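Local coordinates for heterokaryon incompatibility protein s (Podospora anserina, PDB 2WVN) that forms the [het-s] prion and, on meeting het-S from incompatible cells, triggers the lethal reaction of heterokaryon incompatibility, at residues 19-24 / 139-144; 24-29 / 145-150; 32-37 / 109-114; 49-54 / 130-135. All coordinates share one frame; numbering follows the deposited sequence.

Interaction 1: residues 19-24 / 139-144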
loop_
_atom_site.group_PDB
_atom_site.type_symbol
_atom_site.label_atom_id
_atom_site.label_comp_id
_atom_site.label_asym_id
_atom_site.label_seq_id
_atom_site.Cartn_x
_atom_site.Cartn_y
_atom_site.Cartn_z
ATOM N N LEU A 19 -13.946 -4.644 -13.040
ATOM C CA LEU A 19 -12.872 -4.228 -12.158
ATOM C C LEU A 19 -11.544 -4.338 -12.896
ATOM O O LEU A 19 -10.742 -3.393 -12.889
ATOM C CB LEU A 19 -12.818 -5.101 -10.906
ATOM C CG LEU A 19 -13.833 -4.901 -9.780
ATOM C CD1 LEU A 19 -13.700 -6.041 -8.763
ATOM C CD2 LEU A 19 -13.698 -3.503 -9.098
ATOM N N PHE A 20 -11.309 -5.483 -13.537
ATOM C CA PHE A 20 -10.069 -5.687 -14.243
ATOM C C PHE A 20 -9.865 -4.578 -15.267
ATOM O O PHE A 20 -8.862 -3.880 -15.239
ATOM C CB PHE A 20 -10.059 -7.030 -14.933
ATOM C CG PHE A 20 -8.844 -7.250 -15.790
ATOM C CD1 PHE A 20 -7.624 -7.604 -15.212
ATOM C CD2 PHE A 20 -8.912 -7.110 -17.171
ATOM C CE1 PHE A 20 -6.489 -7.836 -15.990
ATOM C CE2 PHE A 20 -7.767 -7.326 -17.959
ATOM C CZ PHE A 20 -6.559 -7.690 -17.369
ATOM N N ASN A 21 -10.836 -4.391 -16.153
ATOM C CA ASN A 21 -10.732 -3.352 -17.166
ATOM C C ASN A 21 -10.449 -1.967 -16.594
ATOM O O ASN A 21 -9.677 -1.224 -17.141
ATOM C CB ASN A 21 -11.956 -3.374 -18.063
ATOM C CG ASN A 21 -12.072 -4.684 -18.836
ATOM O OD1 ASN A 21 -11.074 -5.195 -19.334
ATOM N ND2 ASN A 21 -13.270 -5.243 -18.918
ATOM N N ASN A 22 -11.024 -1.633 -15.461
ATOM C CA ASN A 22 -10.709 -0.359 -14.846
ATOM C C ASN A 22 -9.290 -0.327 -14.327
ATOM O O ASN A 22 -8.633 0.720 -14.425
ATOM C CB ASN A 22 -11.747 -0.002 -13.765
ATOM C CG ASN A 22 -13.035 0.565 -14.379
ATOM O OD1 ASN A 22 -13.119 1.768 -14.630
ATOM N ND2 ASN A 22 -14.018 -0.307 -14.668
ATOM N N CYS A 23 -8.805 -1.459 -13.800
ATOM C CA CYS A 23 -7.389 -1.570 -13.456
ATOM C C CYS A 23 -6.527 -1.192 -14.631
ATOM O O CYS A 23 -5.669 -0.334 -14.508
ATOM C CB CYS A 23 -6.994 -2.986 -13.097
ATOM S SG CYS A 23 -6.929 -3.208 -11.408
ATOM N N VAL A 24 -6.735 -1.838 -15.774
ATOM C CA VAL A 24 -5.822 -1.624 -16.881
ATOM C C VAL A 24 -5.884 -0.159 -17.241
ATOM O O VAL A 24 -4.844 0.480 -17.350
ATOM C CB VAL A 24 -6.094 -2.557 -18.068
ATOM C CG1 VAL A 24 -5.236 -2.185 -19.249
ATOM C CG2 VAL A 24 -5.851 -4.000 -17.645
ATOM N N GLN A 139 -8.261 -4.092 -24.928
ATOM C CA GLN A 139 -9.280 -3.413 -24.143
ATOM C C GLN A 139 -10.605 -3.381 -24.911
ATOM O O GLN A 139 -10.735 -2.745 -25.972
ATOM C CB GLN A 139 -8.839 -1.996 -23.714
ATOM C CG GLN A 139 -7.890 -1.901 -22.485
ATOM C CD GLN A 139 -8.310 -2.776 -21.253
ATOM O OE1 GLN A 139 -8.988 -2.279 -20.306
ATOM N NE2 GLN A 139 -7.893 -4.076 -21.259
ATOM N N LYS A 140 -11.591 -4.100 -24.377
ATOM C CA LYS A 140 -12.922 -4.136 -24.992
ATOM C C LYS A 140 -13.701 -2.866 -24.666
ATOM O O LYS A 140 -14.022 -2.045 -25.558
ATOM C CB LYS A 140 -13.717 -5.356 -24.519
ATOM C CG LYS A 140 -14.612 -5.917 -25.600
ATOM C CD LYS A 140 -15.367 -7.140 -25.123
ATOM C CE LYS A 140 -16.180 -7.746 -26.262
ATOM N NZ LYS A 140 -17.306 -8.534 -25.703
ATOM N N GLN A 141 -13.954 -2.709 -23.366
ATOM C CA GLN A 141 -14.926 -1.757 -22.864
ATOM C C GLN A 141 -14.807 -0.316 -23.325
ATOM O O GLN A 141 -13.713 0.286 -23.365
ATOM C CB GLN A 141 -14.918 -1.774 -21.358
ATOM C CG GLN A 141 -15.967 -2.659 -20.790
ATOM C CD GLN A 141 -16.073 -2.462 -19.306
ATOM O OE1 GLN A 141 -16.412 -1.373 -18.832
ATOM N NE2 GLN A 141 -15.765 -3.510 -18.550
ATOM N N THR A 142 -15.969 0.218 -23.682
ATOM C CA THR A 142 -16.157 1.663 -23.708
ATOM C C THR A 142 -16.463 2.035 -22.241
ATOM O O THR A 142 -15.813 2.921 -21.659
ATOM C CB THR A 142 -17.305 2.118 -24.705
ATOM O OG1 THR A 142 -18.591 1.726 -24.196
ATOM C CG2 THR A 142 -17.104 1.517 -26.126
ATOM N N SER A 143 -17.394 1.274 -21.648
ATOM C CA SER A 143 -17.971 1.504 -20.304
ATOM C C SER A 143 -16.989 1.469 -19.090
ATOM O O SER A 143 -17.253 0.838 -18.048
ATOM C CB SER A 143 -19.110 0.502 -20.098
ATOM O OG SER A 143 -18.646 -0.791 -20.456
ATOM N N LEU A 144 -15.873 2.172 -19.223
ATOM C CA LEU A 144 -14.921 2.305 -18.140
ATOM C C LEU A 144 -15.367 3.484 -17.290
ATOM O O LEU A 144 -15.910 4.446 -17.830
ATOM C CB LEU A 144 -13.544 2.535 -18.747
ATOM C CG LEU A 144 -13.183 1.391 -19.691
ATOM C CD1 LEU A 144 -12.230 1.800 -20.808
ATOM C CD2 LEU A 144 -12.616 0.292 -18.868
#
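In the globular HeLo domain, one flank of helix 16-26 is lined by the loop that leaves helix 122-138, and Asn21, Asn22 and Val24 meet Gln139, Gln141 and Leu144 there. Gln139 starts the loop. Its chain bends at chi2 (-46°), which turns the amide toward Val24 and the helix. Val24 packs against it, with CG1 3.7 Å from CD of Gln139. Asn21 points from the helix toward the loop and has Gln139, Gln141 and Leu144 around it. It passes Gln139 in the opposite direction, with the two amide planes turned 66° apart. Gln141 crosses Asn21 at about a right angle, and those amides are nearly perpendicular. Leu144 adds the apolar part. Its CD2 lies 3.8 Å from CB of Asn21 and 3.7 Å from the backbone O of Asn21. CG of Leu144 sits beside its own backbone N (chi1 -57°), which brings this methyl toward the helix. Asn22 is anchored beyond these segments. Its ND2 bonds to Gly18 O, one turn back in the same helix, and its OD1 accepts a bond from Ala145 N, just after Leu144. The amide thus ties the middle of the loop to the helix. On other sides the helix is covered by helices 40-60 and 77-103. The contact is a mixed polar and apolar loop-on-helix packing at the margin of a mainly helical domain.

Interaction 2: residues 24-29 / 145-150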
loop_
_atom_site.group_PDB
_atom_site.type_symbol
_atom_site.label_atom_id
_atom_site.label_comp_id
_atom_site.label_asym_id
_atom_site.label_seq_id
_atom_site.Cartn_x
_atom_site.Cartn_y
_atom_site.Cartn_z
ATOM N N VAL A 24 -6.735 -1.838 -15.774
ATOM C CA VAL A 24 -5.822 -1.624 -16.881
ATOM C C VAL A 24 -5.884 -0.159 -17.241
ATOM O O VAL A 24 -4.844 0.480 -17.350
ATOM C CB VAL A 24 -6.094 -2.557 -18.068
ATOM C CG1 VAL A 24 -5.236 -2.185 -19.249
ATOM C CG2 VAL A 24 -5.851 -4.000 -17.645
ATOM N N ASP A 25 -7.106 0.377 -17.310
ATOM C CA ASP A 25 -7.358 1.803 -17.582
ATOM C C ASP A 25 -6.601 2.777 -16.694
ATOM O O ASP A 25 -6.290 3.858 -17.155
ATOM C CB ASP A 25 -8.843 2.120 -17.448
ATOM C CG ASP A 25 -9.294 3.256 -18.340
ATOM O OD1 ASP A 25 -10.122 4.070 -17.859
ATOM O OD2 ASP A 25 -8.883 3.312 -19.529
ATOM N N CYS A 26 -6.321 2.410 -15.444
ATOM C CA CYS A 26 -5.696 3.322 -14.486
ATOM C C CYS A 26 -4.318 3.807 -14.924
ATOM O O CYS A 26 -3.972 4.964 -14.671
ATOM C CB CYS A 26 -5.570 2.670 -13.115
ATOM S SG CYS A 26 -7.101 2.764 -12.136
ATOM N N PHE A 27 -3.537 2.916 -15.550
ATOM C CA PHE A 27 -2.214 3.253 -16.082
ATOM C C PHE A 27 -2.298 4.388 -17.113
ATOM O O PHE A 27 -1.333 5.120 -17.314
ATOM C CB PHE A 27 -1.603 2.044 -16.781
ATOM C CG PHE A 27 -1.195 0.957 -15.861
ATOM C CD1 PHE A 27 -2.070 -0.070 -15.555
ATOM C CD2 PHE A 27 0.090 0.928 -15.333
ATOM C CE1 PHE A 27 -1.676 -1.126 -14.682
ATOM C CE2 PHE A 27 0.508 -0.116 -14.453
ATOM C CZ PHE A 27 -0.375 -1.138 -14.126
ATOM N N GLU A 28 -3.473 4.522 -17.736
ATOM C CA GLU A 28 -3.721 5.478 -18.790
ATOM C C GLU A 28 -3.604 6.908 -18.297
ATOM O O GLU A 28 -3.379 7.795 -19.090
ATOM C CB GLU A 28 -5.139 5.264 -19.315
ATOM C CG GLU A 28 -5.272 5.368 -20.808
ATOM C CD GLU A 28 -4.504 4.248 -21.524
ATOM O OE1 GLU A 28 -3.828 4.576 -22.557
ATOM O OE2 GLU A 28 -4.563 3.068 -21.037
ATOM N N TYR A 29 -3.774 7.101 -16.992
ATOM C CA TYR A 29 -3.927 8.402 -16.363
ATOM C C TYR A 29 -2.733 8.751 -15.513
ATOM O O TYR A 29 -2.759 9.798 -14.861
ATOM C CB TYR A 29 -5.226 8.443 -15.496
ATOM C CG TYR A 29 -6.446 8.336 -16.401
ATOM C CD1 TYR A 29 -6.966 7.087 -16.771
ATOM C CD2 TYR A 29 -7.014 9.483 -16.977
ATOM C CE1 TYR A 29 -8.029 6.988 -17.644
ATOM C CE2 TYR A 29 -8.066 9.380 -17.842
ATOM C CZ TYR A 29 -8.570 8.138 -18.173
ATOM O OH TYR A 29 -9.623 8.060 -19.051
ATOM N N ALA A 145 -15.163 3.414 -15.972
ATOM C CA ALA A 145 -15.428 4.559 -15.074
ATOM C C ALA A 145 -14.712 5.837 -15.532
ATOM O O ALA A 145 -13.810 5.796 -16.383
ATOM C CB ALA A 145 -15.022 4.225 -13.620
ATOM N N LYS A 146 -15.096 6.980 -14.981
ATOM C CA LYS A 146 -14.323 8.180 -15.284
ATOM C C LYS A 146 -13.119 8.310 -14.318
ATOM O O LYS A 146 -13.186 7.878 -13.167
ATOM C CB LYS A 146 -15.202 9.428 -15.339
ATOM C CG LYS A 146 -14.781 10.368 -16.473
ATOM C CD LYS A 146 -14.556 11.800 -15.948
ATOM C CE LYS A 146 -14.538 12.829 -17.076
ATOM N NZ LYS A 146 -15.063 14.129 -16.549
ATOM N N LYS A 147 -12.003 8.836 -14.822
ATOM C CA LYS A 147 -10.796 9.052 -14.003
ATOM C C LYS A 147 -10.160 10.367 -14.413
ATOM O O LYS A 147 -10.406 10.861 -15.523
ATOM C CB LYS A 147 -9.774 7.913 -14.167
ATOM C CG LYS A 147 -10.263 6.549 -13.720
ATOM C CD LYS A 147 -9.502 5.447 -14.368
ATOM C CE LYS A 147 -10.265 4.158 -14.252
ATOM N NZ LYS A 147 -11.211 3.908 -15.369
ATOM N N THR A 148 -9.358 10.952 -13.519
ATOM C CA THR A 148 -8.581 12.122 -13.907
ATOM C C THR A 148 -7.068 11.856 -13.813
ATOM O O THR A 148 -6.616 11.074 -12.981
ATOM C CB THR A 148 -9.004 13.433 -13.171
ATOM O OG1 THR A 148 -8.396 13.475 -11.879
ATOM C CG2 THR A 148 -10.549 13.575 -13.053
ATOM N N ALA A 149 -6.306 12.501 -14.696
ATOM C CA ALA A 149 -4.855 12.429 -14.686
ATOM C C ALA A 149 -4.240 12.887 -13.360
ATOM O O ALA A 149 -4.675 13.877 -12.784
ATOM C CB ALA A 149 -4.287 13.250 -15.843
ATOM N N TRP A 150 -3.218 12.162 -12.901
ATOM C CA TRP A 150 -2.387 12.597 -11.794
ATOM C C TRP A 150 -0.939 12.159 -12.032
ATOM O O TRP A 150 -0.675 11.263 -12.840
ATOM C CB TRP A 150 -2.919 12.007 -10.508
ATOM C CG TRP A 150 -2.920 10.535 -10.566
ATOM C CD1 TRP A 150 -3.849 9.730 -11.181
ATOM C CD2 TRP A 150 -1.908 9.657 -10.053
ATOM N NE1 TRP A 150 -3.493 8.406 -11.035
ATOM C CE2 TRP A 150 -2.301 8.338 -10.359
ATOM C CE3 TRP A 150 -0.719 9.859 -9.360
ATOM C CZ2 TRP A 150 -1.543 7.230 -9.990
ATOM C CZ3 TRP A 150 0.033 8.751 -9.000
ATOM C CH2 TRP A 150 -0.384 7.459 -9.319
#
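Lys147 grips two side chains of 24-29 at once, Asp25 and Tyr29. Its NZ forms a salt bridge with Asp25 OD1 at 2.7 Å, using the anti lone pair of that oxygen. Its CB lies over the centre of the Tyr29 ring, 3.9 Å from the centroid and 9° off the normal, a CH-pi contact. The Lys147 chain runs at about a right angle to the Tyr29 side chain, and CD stays close to the ring, 3.9 Å from Tyr29 CD1. The bend at chi4 (89°) turns NZ to the carboxylate. CE touches Cys26 SG more loosely. NZ probably also bonds to Asn22 OD1, about a turn before Asp25; the bond to Ala145 O is weak. Asp25 and Asn22 would together hold the ammonium group in place. Further along, Trp150 N donates to Tyr29 O at 3.1 Å, with an N-H...O angle of 160°. Ala149 CA also approaches this oxygen, 3.4 Å away, as a CA-H...O contact. The buried Trp150 ring packs on Val30 and on Ala96, Gln97 and Ser100 of helix 77-103. A backbone bond between Trp150 and Gln31 carries the pairing on, so the loop enters the small parallel sheet of strands 30-32 and 150-152.

Interaction 3: residues 32-37 / 109-114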
loop_
_atom_site.group_PDB
_atom_site.type_symbol
_atom_site.label_atom_id
_atom_site.label_comp_id
_atom_site.label_asym_id
_atom_site.label_seq_id
_atom_site.Cartn_x
_atom_site.Cartn_y
_atom_site.Cartn_z
ATOM N N LEU A 32 4.344 11.264 -15.292
ATOM C CA LEU A 32 5.582 11.315 -14.540
ATOM C C LEU A 32 6.047 12.734 -14.502
ATOM O O LEU A 32 6.306 13.322 -15.541
ATOM C CB LEU A 32 6.665 10.413 -15.144
ATOM C CG LEU A 32 6.303 8.983 -15.518
ATOM C CD1 LEU A 32 7.548 8.135 -15.642
ATOM C CD2 LEU A 32 5.372 8.409 -14.474
ATOM N N GLY A 33 6.175 13.271 -13.289
ATOM C CA GLY A 33 6.554 14.669 -13.080
ATOM C C GLY A 33 8.026 14.988 -13.279
ATOM O O GLY A 33 8.838 14.080 -13.474
ATOM N N ARG A 34 8.367 16.286 -13.213
ATOM C CA ARG A 34 9.757 16.759 -13.506
ATOM C C ARG A 34 10.902 15.994 -12.785
ATOM O O ARG A 34 11.900 15.648 -13.440
ATOM C CB ARG A 34 9.906 18.267 -13.300
ATOM C CG ARG A 34 11.095 18.931 -14.005
ATOM C CD ARG A 34 11.975 19.597 -12.911
ATOM N NE ARG A 34 12.655 20.827 -13.333
ATOM C CZ ARG A 34 13.772 20.870 -14.074
ATOM N NH1 ARG A 34 14.367 19.748 -14.511
ATOM N NH2 ARG A 34 14.299 22.049 -14.394
ATOM N N PRO A 35 10.762 15.710 -11.467
ATOM C CA PRO A 35 11.893 15.095 -10.762
ATOM C C PRO A 35 12.412 13.802 -11.387
ATOM O O PRO A 35 13.539 13.439 -11.106
ATOM C CB PRO A 35 11.348 14.829 -9.357
ATOM C CG PRO A 35 10.300 15.832 -9.190
ATOM C CD PRO A 35 9.643 15.944 -10.549
ATOM N N PHE A 36 11.641 13.103 -12.221
ATOM C CA PHE A 36 12.196 11.884 -12.844
ATOM C C PHE A 36 13.411 12.139 -13.693
ATOM O O PHE A 36 14.218 11.231 -13.926
ATOM C CB PHE A 36 11.154 11.104 -13.643
ATOM C CG PHE A 36 10.269 10.298 -12.782
ATOM C CD1 PHE A 36 9.067 10.828 -12.309
ATOM C CD2 PHE A 36 10.647 9.019 -12.390
ATOM C CE1 PHE A 36 8.215 10.075 -11.454
ATOM C CE2 PHE A 36 9.829 8.260 -11.547
ATOM C CZ PHE A 36 8.592 8.786 -11.092
ATOM N N GLY A 37 13.563 13.377 -14.135
ATOM C CA GLY A 37 14.701 13.722 -14.979
ATOM C C GLY A 37 14.973 12.697 -16.078
ATOM O O GLY A 37 14.068 12.254 -16.768
ATOM N N GLN A 109 6.210 24.988 -7.878
ATOM C CA GLN A 109 5.438 24.864 -9.134
ATOM C C GLN A 109 6.219 24.293 -10.353
ATOM O O GLN A 109 5.621 23.715 -11.269
ATOM C CB GLN A 109 4.718 26.184 -9.481
ATOM C CG GLN A 109 4.724 26.552 -10.985
ATOM C CD GLN A 109 6.035 27.250 -11.434
ATOM O OE1 GLN A 109 6.482 28.226 -10.809
ATOM N NE2 GLN A 109 6.646 26.750 -12.520
ATOM N N GLN A 110 7.545 24.448 -10.350
ATOM C CA GLN A 110 8.403 23.979 -11.442
ATOM C C GLN A 110 8.321 22.490 -11.601
ATOM O O GLN A 110 8.388 21.971 -12.719
ATOM C CB GLN A 110 9.863 24.299 -11.163
ATOM C CG GLN A 110 10.237 25.729 -11.476
ATOM C CD GLN A 110 11.672 26.090 -11.074
ATOM O OE1 GLN A 110 12.490 26.489 -11.923
ATOM N NE2 GLN A 110 11.976 25.967 -9.772
ATOM N N ASP A 111 8.220 21.798 -10.470
ATOM C CA ASP A 111 8.271 20.346 -10.475
ATOM C C ASP A 111 6.904 19.792 -10.818
ATOM O O ASP A 111 6.707 18.585 -10.816
ATOM C CB ASP A 111 8.772 19.796 -9.131
ATOM C CG ASP A 111 10.101 20.423 -8.692
ATOM O OD1 ASP A 111 10.098 21.214 -7.725
ATOM O OD2 ASP A 111 11.148 20.146 -9.317
ATOM N N LEU A 112 5.962 20.666 -11.142
ATOM C CA LEU A 112 4.616 20.210 -11.502
ATOM C C LEU A 112 4.408 20.044 -13.011
ATOM O O LEU A 112 3.310 19.731 -13.460
ATOM C CB LEU A 112 3.543 21.129 -10.898
ATOM C CG LEU A 112 3.244 20.962 -9.396
ATOM C CD1 LEU A 112 2.708 22.267 -8.803
ATOM C CD2 LEU A 112 2.271 19.841 -9.188
ATOM N N VAL A 113 5.466 20.235 -13.787
ATOM C CA VAL A 113 5.404 19.994 -15.208
ATOM C C VAL A 113 5.669 18.519 -15.470
ATOM O O VAL A 113 6.677 17.969 -15.025
ATOM C CB VAL A 113 6.358 20.935 -15.939
ATOM C CG1 VAL A 113 6.575 20.484 -17.401
ATOM C CG2 VAL A 113 5.783 22.396 -15.855
ATOM N N VAL A 114 4.742 17.859 -16.149
ATOM C CA VAL A 114 4.883 16.418 -16.426
ATOM C C VAL A 114 5.574 16.143 -17.756
ATOM O O VAL A 114 5.525 16.973 -18.667
ATOM C CB VAL A 114 3.508 15.682 -16.337
ATOM C CG1 VAL A 114 2.799 16.090 -15.055
ATOM C CG2 VAL A 114 2.626 15.981 -17.554
#
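Val113 O points into the turn at Gly33 and Arg34. It lies 3.0 Å from Arg34 N and 3.7 Å from Arg34 CB, with Gly33 C close by. The carbonyl of Asp111 faces the same turn, and its O is 4.0 Å from Pro35 CD. Both segments make 3-10 turns here, 34-36 on one side and 109-112 on the other, and the two turns rest against each other. Arg34 carries the side-chain part. CG is anti to the backbone N (chi1 -160°), and the chain then bends at chi2 and chi3 as it passes Asp111. Its CD is 3.7 Å from Asp111 OD2. The guanidinium and carboxylate planes are 51° apart, and NE stays 4.3 Å from OD2, too far for a salt bridge. The opposite charges may still attract one another weakly. Pro35 lays its CD near Asp111 CB, 4.2 Å away. At the inner end, Val114 CA comes within 3.5 Å of Leu32 O, a bent and weak CA-H...O contact at best. Backbone bonds then join Leu32 to Phe115 and Gly33 to Leu152. The contact thus sits at the end of strand 30-32 in the parallel sheet: Val114 leans on Ala151 and Leu32 on Leu152 of strand 150-152. Leu32 and Phe36 also pack on helix 40-60, while Pro35 and Asp111 both touch Tyr103 at the end of helix 77-103.

Interaction 4: residues 49-54 / 130-135; sequences IAKARL and RLNDLV
Helix segments 49-54 and 130-135 run nearly parallel, at 21°, with axes 9.6 Å apart at closest and the nearest CA pair at Ala52 and Val135. Val135 is the central side chain. Its CG1 lies 4.2 Å from Ala52 CA. Its CG2 meets the aliphatic part of Lys51, 3.7 Å from CE. Lys51 crosses Val135 at about a right angle. With chi1 at -174° and every later torsion extended, the Lys51 chain carries NZ past the valine toward Asn132. There NZ lies 3.5 Å from Asn132 ND2, two donors that do not bond. The charge of Lys51 is met instead by Glu28, which forms a salt bridge with NZ from the chain just beyond helix 16-26. One turn toward the N-terminal end, Ile49 CG1 packs on Leu131 CD2 at 4.2 Å. Those two also reach helix 196-205, through Ala205 and Leu202 respectively. Val135 touches Val24 of helix 16-26 as well. The pair is thus a near-parallel, mainly apolar helix packing at the centre of the HeLo domain's helical bundle.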
loop_
_atom_site.group_PDB
_atom_site.type_symbol
_atom_site.label_atom_id
_atom_site.label_comp_id
_atom_site.label_asym_id
_atom_site.label_seq_id
_atom_site.Cartn_x
_atom_site.Cartn_y
_atom_site.Cartn_z
ATOM N N ILE A 49 5.265 -1.863 -19.274
ATOM C CA ILE A 49 5.468 -3.312 -19.235
ATOM C C ILE A 49 4.571 -3.930 -18.162
ATOM O O ILE A 49 3.888 -4.924 -18.433
ATOM C CB ILE A 49 6.942 -3.677 -19.025
ATOM C CG1 ILE A 49 7.724 -3.343 -20.285
ATOM C CG2 ILE A 49 7.085 -5.131 -18.691
ATOM C CD1 ILE A 49 9.207 -3.215 -20.087
ATOM N N ALA A 50 4.554 -3.333 -16.969
ATOM C CA ALA A 50 3.647 -3.787 -15.944
ATOM C C ALA A 50 2.216 -3.726 -16.483
ATOM O O ALA A 50 1.477 -4.668 -16.341
ATOM C CB ALA A 50 3.799 -2.957 -14.682
ATOM N N LYS A 51 1.821 -2.633 -17.128
ATOM C CA LYS A 51 0.497 -2.560 -17.780
ATOM C C LYS A 51 0.277 -3.713 -18.737
ATOM O O LYS A 51 -0.794 -4.313 -18.730
ATOM C CB LYS A 51 0.363 -1.256 -18.549
ATOM C CG LYS A 51 -1.003 -0.997 -19.138
ATOM C CD LYS A 51 -0.879 0.138 -20.121
ATOM C CE LYS A 51 -2.214 0.794 -20.374
ATOM N NZ LYS A 51 -2.001 1.734 -21.547
ATOM N N ALA A 52 1.290 -4.017 -19.550
ATOM C CA ALA A 52 1.226 -5.092 -20.562
ATOM C C ALA A 52 1.029 -6.475 -19.945
ATOM O O ALA A 52 0.276 -7.323 -20.491
ATOM C CB ALA A 52 2.474 -5.104 -21.436
ATOM N N ARG A 53 1.701 -6.689 -18.818
ATOM C CA ARG A 53 1.703 -7.946 -18.160
ATOM C C ARG A 53 0.325 -8.215 -17.549
ATOM O O ARG A 53 -0.172 -9.342 -17.573
ATOM C CB ARG A 53 2.805 -7.907 -17.107
ATOM C CG ARG A 53 2.792 -9.034 -16.094
ATOM C CD ARG A 53 3.936 -9.948 -16.255
ATOM N NE ARG A 53 3.717 -11.140 -15.450
ATOM C CZ ARG A 53 4.060 -11.260 -14.175
ATOM N NH1 ARG A 53 4.650 -10.258 -13.535
ATOM N NH2 ARG A 53 3.807 -12.389 -13.534
ATOM N N LEU A 54 -0.302 -7.169 -17.022
ATOM C CA LEU A 54 -1.634 -7.287 -16.461
ATOM C C LEU A 54 -2.631 -7.602 -17.575
ATOM O O LEU A 54 -3.375 -8.599 -17.499
ATOM C CB LEU A 54 -1.992 -6.035 -15.678
ATOM C CG LEU A 54 -3.363 -5.894 -15.014
ATOM C CD1 LEU A 54 -3.617 -6.965 -13.980
ATOM C CD2 LEU A 54 -3.451 -4.512 -14.366
ATOM N N ARG A 130 4.038 1.239 -29.053
ATOM C CA ARG A 130 3.773 -0.138 -29.460
ATOM C C ARG A 130 3.242 -0.979 -28.291
ATOM O O ARG A 130 2.389 -1.837 -28.461
ATOM C CB ARG A 130 5.036 -0.711 -30.063
ATOM C CG ARG A 130 5.134 -2.200 -30.278
ATOM C CD ARG A 130 6.470 -2.475 -31.065
ATOM N NE ARG A 130 6.189 -3.020 -32.400
ATOM C CZ ARG A 130 6.496 -2.469 -33.568
ATOM N NH1 ARG A 130 7.162 -1.318 -33.643
ATOM N NH2 ARG A 130 6.136 -3.102 -34.688
ATOM N N LEU A 131 3.722 -0.704 -27.095
ATOM C CA LEU A 131 3.255 -1.430 -25.936
ATOM C C LEU A 131 1.843 -0.998 -25.574
ATOM O O LEU A 131 1.028 -1.853 -25.220
ATOM C CB LEU A 131 4.200 -1.211 -24.775
ATOM C CG LEU A 131 5.193 -2.271 -24.279
ATOM C CD1 LEU A 131 5.353 -3.506 -25.146
ATOM C CD2 LEU A 131 6.545 -1.621 -23.947
ATOM N N ASN A 132 1.555 0.305 -25.670
ATOM C CA ASN A 132 0.195 0.797 -25.545
ATOM C C ASN A 132 -0.799 0.192 -26.564
ATOM O O ASN A 132 -1.937 -0.056 -26.202
ATOM C CB ASN A 132 0.141 2.327 -25.665
ATOM C CG ASN A 132 0.792 3.083 -24.457
ATOM O OD1 ASN A 132 1.161 4.270 -24.597
ATOM N ND2 ASN A 132 0.911 2.436 -23.308
ATOM N N ASP A 133 -0.397 -0.018 -27.819
ATOM C CA ASP A 133 -1.319 -0.482 -28.860
ATOM C C ASP A 133 -1.719 -1.906 -28.619
ATOM O O ASP A 133 -2.886 -2.281 -28.800
ATOM C CB ASP A 133 -0.699 -0.416 -30.267
ATOM C CG ASP A 133 -0.535 1.004 -30.772
ATOM O OD1 ASP A 133 0.183 1.205 -31.800
ATOM O OD2 ASP A 133 -1.101 1.937 -30.149
ATOM N N LEU A 134 -0.732 -2.724 -28.286
ATOM C CA LEU A 134 -0.974 -4.073 -27.870
ATOM C C LEU A 134 -2.070 -4.077 -26.824
ATOM O O LEU A 134 -3.016 -4.821 -26.963
ATOM C CB LEU A 134 0.250 -4.516 -27.173
ATOM C CG LEU A 134 0.837 -5.842 -27.431
ATOM C CD1 LEU A 134 1.992 -5.582 -28.442
ATOM C CD2 LEU A 134 1.319 -6.155 -26.011
ATOM N N VAL A 135 -1.963 -3.239 -25.784
ATOM C CA VAL A 135 -2.976 -3.277 -24.750
ATOM C C VAL A 135 -4.317 -2.702 -25.184
ATOM O O VAL A 135 -5.339 -3.379 -24.945
ATOM C CB VAL A 135 -2.536 -2.927 -23.259
ATOM C CG1 VAL A 135 -1.074 -2.678 -23.114
ATOM C CG2 VAL A 135 -3.357 -1.798 -22.702
#

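In the fold
Interaction 4 is the buried one, near the chain's centre, and rests mainly on aliphatic packing between helices. Interactions 1 and 2 follow one another along helix 16-26 and the same loop, and share Val24. The first is partly buried and mixes amides with aliphatic groups. The second is a surface contact held by charge, a ring face and a backbone hydrogen bond leading into the parallel sheet. Both touch interaction 4, whose helices border helix 16-26. Interaction 3 is more remote, its centre about 21 Å from that of the chain. It follows 24-29 closely in sequence and joins two loops through backbone atoms and the Arg34 and Asp111 side chains, beside the same sheet.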